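Local coordinates for protein putative ABC transporter subunit, substrate-binding component (Rhodopseudomonas palustris, PDB 4EVS) that binds 4-hydroxybenzoate and probably delivers such lignin-derived benzoates to an ABC transporter as its solute-binding component, at residues 318-321 against 326-329; 19-24 against 233-238. All coordinates share one frame; numbering follows the deposited sequence. Where two conformers were deposited one is given.

Contact 1. Residues 318-321 against 326-329; sequences MKWT and PVSI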
loop_
_atom_site.group_PDB
_atom_site.type_symbol
_atom_site.label_atom_id
_atom_site.label_comp_id
_atom_site.label_asym_id
_atom_site.label_seq_id
_atom_site.Cartn_x
_atom_site.Cartn_y
_atom_site.Cartn_z
HETATM N N MSE A 318 14.716 -8.332 10.217
HETATM C CA MSE A 318 15.225 -7.015 10.615
HETATM C C MSE A 318 14.139 -6.149 11.281
HETATM O O MSE A 318 12.951 -6.233 10.959
HETATM C CB MSE A 318 15.778 -6.287 9.408
HETATM C CG MSE A 318 16.605 -5.073 9.699
HETATM SE SE MSE A 318 17.444 -4.510 8.016
HETATM C CE MSE A 318 16.142 -5.245 6.819
ATOM N N LYS A 319 14.576 -5.347 12.236
ATOM C CA LYS A 319 13.760 -4.371 12.938
ATOM C C LYS A 319 14.403 -2.998 12.775
ATOM O O LYS A 319 15.641 -2.859 12.869
ATOM C CB LYS A 319 13.673 -4.687 14.430
ATOM C CG LYS A 319 13.134 -6.052 14.748
ATOM C CD LYS A 319 12.834 -6.295 16.242
ATOM C CE LYS A 319 11.956 -7.576 16.387
ATOM N NZ LYS A 319 11.109 -7.682 17.642
ATOM N N TRP A 320 13.582 -1.972 12.581
ATOM C CA TRP A 320 14.066 -0.608 12.432
ATOM C C TRP A 320 12.923 0.385 12.673
ATOM O O TRP A 320 11.763 -0.001 12.909
ATOM C CB TRP A 320 14.765 -0.419 11.044
ATOM C CG TRP A 320 13.824 -0.346 9.855
ATOM C CD1 TRP A 320 13.445 0.774 9.182
ATOM C CD2 TRP A 320 13.219 -1.451 9.158
ATOM N NE1 TRP A 320 12.623 0.452 8.122
ATOM C CE2 TRP A 320 12.436 -0.911 8.114
ATOM C CE3 TRP A 320 13.209 -2.837 9.364
ATOM C CZ2 TRP A 320 11.710 -1.705 7.242
ATOM C CZ3 TRP A 320 12.436 -3.642 8.507
ATOM C CH2 TRP A 320 11.709 -3.059 7.444
ATOM N N THR A 321 13.222 1.670 12.616
ATOM C CA THR A 321 12.211 2.695 12.726
ATOM C C THR A 321 12.026 3.334 11.360
ATOM O O THR A 321 12.932 3.929 10.802
ATOM C CB THR A 321 12.594 3.748 13.777
ATOM O OG1 THR A 321 12.797 3.079 15.038
ATOM C CG2 THR A 321 11.444 4.782 13.916
ATOM N N PRO A 326 7.540 2.266 14.185
ATOM C CA PRO A 326 8.412 1.101 14.364
ATOM C C PRO A 326 7.913 -0.052 13.447
ATOM O O PRO A 326 6.723 -0.266 13.311
ATOM C CB PRO A 326 8.248 0.760 15.838
ATOM C CG PRO A 326 6.894 1.309 16.199
ATOM C CD PRO A 326 6.643 2.491 15.331
ATOM N N VAL A 327 8.838 -0.731 12.810
ATOM C CA VAL A 327 8.545 -1.815 11.909
ATOM C C VAL A 327 9.527 -2.949 12.081
ATOM O O VAL A 327 10.634 -2.807 12.635
ATOM C CB VAL A 327 8.521 -1.332 10.444
ATOM C CG1 VAL A 327 7.406 -0.295 10.260
ATOM C CG2 VAL A 327 9.898 -0.811 9.993
ATOM N N SER A 328 9.156 -4.088 11.528
ATOM C CA SER A 328 10.067 -5.211 11.422
ATOM C C SER A 328 9.598 -6.125 10.302
ATOM O O SER A 328 8.441 -6.028 9.896
ATOM C CB SER A 328 10.115 -5.973 12.750
ATOM O OG SER A 328 8.866 -6.535 13.069
ATOM N N ILE A 329 10.462 -7.001 9.813
ATOM C CA ILE A 329 10.015 -8.080 8.906
ATOM C C ILE A 329 9.732 -9.326 9.742
ATOM O O ILE A 329 10.543 -9.694 10.595
ATOM C CB ILE A 329 11.051 -8.394 7.831
ATOM C CG1 ILE A 329 11.370 -7.131 7.013
ATOM C CG2 ILE A 329 10.563 -9.503 6.879
ATOM C CD1 ILE A 329 10.150 -6.466 6.341
#

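Contact 2. Residues 19-24 against 233-238; sequences ALFGQN and VVTEPD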
loop_
_atom_site.group_PDB
_atom_site.type_symbol
_atom_site.label_atom_id
_atom_site.label_comp_id
_atom_site.label_asym_id
_atom_site.label_seq_id
_atom_site.Cartn_x
_atom_site.Cartn_y
_atom_site.Cartn_z
ATOM N N ALA A 19 -0.386 7.421 -12.181
ATOM C CA ALA A 19 0.973 7.965 -12.259
ATOM C C ALA A 19 1.522 8.446 -10.908
ATOM O O ALA A 19 2.728 8.353 -10.653
ATOM C CB ALA A 19 1.007 9.123 -13.221
ATOM N N LEU A 20 0.661 8.974 -10.056
ATOM C CA LEU A 20 1.128 9.516 -8.809
ATOM C C LEU A 20 1.828 8.436 -7.978
ATOM O O LEU A 20 2.818 8.700 -7.274
ATOM C CB LEU A 20 -0.035 10.099 -8.036
ATOM C CG LEU A 20 0.237 10.672 -6.669
ATOM C CD1 LEU A 20 0.965 11.989 -6.860
ATOM C CD2 LEU A 20 -1.112 10.810 -5.932
ATOM N N PHE A 21 1.313 7.219 -8.067
ATOM C CA PHE A 21 1.799 6.139 -7.211
ATOM C C PHE A 21 3.157 5.617 -7.620
ATOM O O PHE A 21 3.994 5.359 -6.747
ATOM C CB PHE A 21 0.734 5.070 -7.052
ATOM C CG PHE A 21 -0.504 5.646 -6.501
ATOM C CD1 PHE A 21 -1.563 6.030 -7.321
ATOM C CD2 PHE A 21 -0.585 5.957 -5.157
ATOM C CE1 PHE A 21 -2.683 6.653 -6.787
ATOM C CE2 PHE A 21 -1.697 6.570 -4.648
ATOM C CZ PHE A 21 -2.734 6.928 -5.451
ATOM N N GLY A 22 3.452 5.568 -8.920
ATOM C CA GLY A 22 4.775 5.147 -9.324
ATOM C C GLY A 22 5.733 6.265 -9.219
ATOM O O GLY A 22 6.871 6.030 -8.885
ATOM N N GLN A 23 5.287 7.476 -9.491
ATOM C CA GLN A 23 6.144 8.612 -9.265
ATOM C C GLN A 23 6.546 8.709 -7.803
ATOM O O GLN A 23 7.679 9.057 -7.475
ATOM C CB GLN A 23 5.528 9.908 -9.718
ATOM C CG GLN A 23 5.432 10.046 -11.224
ATOM C CD GLN A 23 6.756 9.999 -11.954
ATOM O OE1 GLN A 23 7.793 10.489 -11.456
ATOM N NE2 GLN A 23 6.735 9.395 -13.145
ATOM N N ASN A 24 5.655 8.293 -6.915
ATOM C CA ASN A 24 6.003 8.275 -5.488
ATOM C C ASN A 24 7.086 7.231 -5.176
ATOM O O ASN A 24 7.820 7.393 -4.213
ATOM C CB ASN A 24 4.769 8.059 -4.626
ATOM C CG ASN A 24 4.212 9.362 -4.028
ATOM O OD1 ASN A 24 4.535 9.696 -2.911
ATOM N ND2 ASN A 24 3.392 10.110 -4.802
ATOM N N VAL A 233 -8.304 4.499 0.149
ATOM C CA VAL A 233 -9.488 5.174 -0.334
ATOM C C VAL A 233 -9.393 6.715 -0.138
ATOM O O VAL A 233 -10.182 7.462 -0.727
ATOM C CB VAL A 233 -10.754 4.548 0.275
ATOM C CG1 VAL A 233 -12.035 5.236 -0.219
ATOM C CG2 VAL A 233 -10.793 3.053 -0.079
ATOM N N VAL A 234 -8.410 7.179 0.647
ATOM C CA VAL A 234 -8.314 8.599 1.034
ATOM C C VAL A 234 -6.855 9.059 1.020
ATOM O O VAL A 234 -6.391 9.803 1.888
ATOM C CB VAL A 234 -8.956 8.850 2.425
ATOM C CG1 VAL A 234 -10.493 8.785 2.346
ATOM C CG2 VAL A 234 -8.396 7.915 3.471
ATOM N N THR A 235 -6.136 8.654 -0.021
ATOM C CA THR A 235 -4.740 9.062 -0.128
ATOM C C THR A 235 -4.633 10.606 -0.172
ATOM O O THR A 235 -5.500 11.313 -0.724
ATOM C CB THR A 235 -4.012 8.415 -1.295
ATOM O OG1 THR A 235 -4.614 8.800 -2.531
ATOM C CG2 THR A 235 -3.898 6.905 -1.147
ATOM N N GLU A 236 -3.557 11.119 0.435
ATOM C CA GLU A 236 -3.463 12.568 0.691
ATOM C C GLU A 236 -3.644 13.457 -0.540
ATOM O O GLU A 236 -4.331 14.466 -0.463
ATOM C CB GLU A 236 -2.151 12.896 1.413
ATOM C CG GLU A 236 -2.145 12.497 2.899
ATOM C CD GLU A 236 -1.899 11.028 3.240
ATOM O OE1 GLU A 236 -1.682 10.190 2.306
ATOM O OE2 GLU A 236 -1.897 10.746 4.484
ATOM N N PRO A 237 -3.036 13.089 -1.656
ATOM C CA PRO A 237 -3.144 14.032 -2.769
ATOM C C PRO A 237 -4.563 14.142 -3.351
ATOM O O PRO A 237 -4.825 15.079 -4.093
ATOM C CB PRO A 237 -2.166 13.488 -3.785
ATOM C CG PRO A 237 -1.110 12.802 -2.905
ATOM C CD PRO A 237 -1.970 12.103 -1.892
ATOM N N ASP A 238 -5.435 13.188 -3.028
ATOM C CA ASP A 238 -6.797 13.303 -3.468
ATOM C C ASP A 238 -7.656 13.967 -2.434
ATOM O O ASP A 238 -8.817 14.264 -2.701
ATOM C CB ASP A 238 -7.351 11.965 -3.885
ATOM C CG ASP A 238 -7.308 11.730 -5.398
ATOM O OD1 ASP A 238 -7.120 12.707 -6.204
ATOM O OD2 ASP A 238 -7.464 10.536 -5.779
#

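Contact 1. Residues 318-321 against 326-329
Trp320 carries its indole between the backbone N and the carbonyl carbon (chi1 74°), from where the ring reaches over Val327, whose CG2 is likewise set between its own N and carbonyl carbon. The methyl meets the ring face on, over the centre of the six-membered ring and 21° off its normal, a CH-pi contact whose close modelled spacing is doubtful. Ile329 approaches differently: its CG1 lies in the indole plane at the ring edge, 3.9 Å from Trp320 CZ3, while CD1 comes near CH2. This is a worked case of an antiparallel beta hairpin stitched by its backbone and covered on one face by an aromatic ring. Trp320 and Val327 form the hydrogen-bonded pair, with Trp320 N to Val327 O at 3.1 Å and Val327 N to Trp320 O at 3.0 Å, both nearly straight. A further bond, Ile329 N to Met318 O at 2.8 Å, secures the open end. The other face carries Lys319 and Ser328, a non-hydrogen-bonded pair in which Lys319 CG rests 3.6 Å from Ser328 CB; Ser328 also pairs by backbone with Thr337 of strand 335-348. Trp320 NE1 is hydrogen-bonded to Asp290 OD1 of helix 283-302, where Arg293 and Leu294 also pack on the indole. Cutting Trp320 back to an alanine would probably uncover Val327 CG2 and the Ile329 side chain and deprive Asp290 of its indole N-H partner.

Contact 2. Residues 19-24 against 233-238
Leu20 and Pro237 supply the apolar part of this contact. The CD2 branch of Leu20 meets the flank of the proline ring, 3.6 Å from Pro237 CB and equally near CG. It is carried toward Pro237 by a side chain whose CG stands anti to the backbone N (chi1 178°). The same methyl lies over one face of the Phe21 ring, offset toward the rim.

An aromatic edge makes the second kind of contact. Phe21 and Thr235 point at each other, and Thr235 OG1 lies in the ring plane, 3.9 Å from Phe21 CZ. Thr235 CG2 stands 4.1 Å from Phe21 CE2. Phe21 also meets the ring of Tyr80, a ligand-pocket residue, and both Phe21 and Thr235 touch Met283 and Ala204 of that pocket.

No hydrogen bond crosses between the two segments; polar groups pair within their own segment or with surrounding residues. Leu20 O takes the backbone N of Asn24 and its ND2, each at 2.9 Å, from opposite faces of the carbonyl plane. Asn24 OD1 receives Thr282 N.

Helix 19-36 follows strand 5-12 of one sheet, and 233-238 follows strand 226-230 of the other. With 150 Å² buried, the two lobes meet here through apolar surfaces and a ring edge, consistent with a patch of the closed cleft where these two segments could separate without losing a direct hydrogen bond between them.

The contacts illustrate two scales of organisation in one two-lobed binding protein. Contact 2 joins parts 209 residues apart in sequence, bringing a helix of one lobe against a loop of the other beside the ligand pocket. Contact 1 follows it along the chain and is local, a hairpin attached to the second sheet through strand 335-348. Their centres are 24 Å apart and their nearest atoms about 15 Å, so they do not touch. Helix 283-302 is common to both surroundings: Met283 lies at contact 2, while Asp290, Arg293 and Leu294 lie against contact 1. Contact 2 thus belongs to the closure of the lobes around the bound ligand, whereas contact 1 shapes a peripheral hairpin away from it.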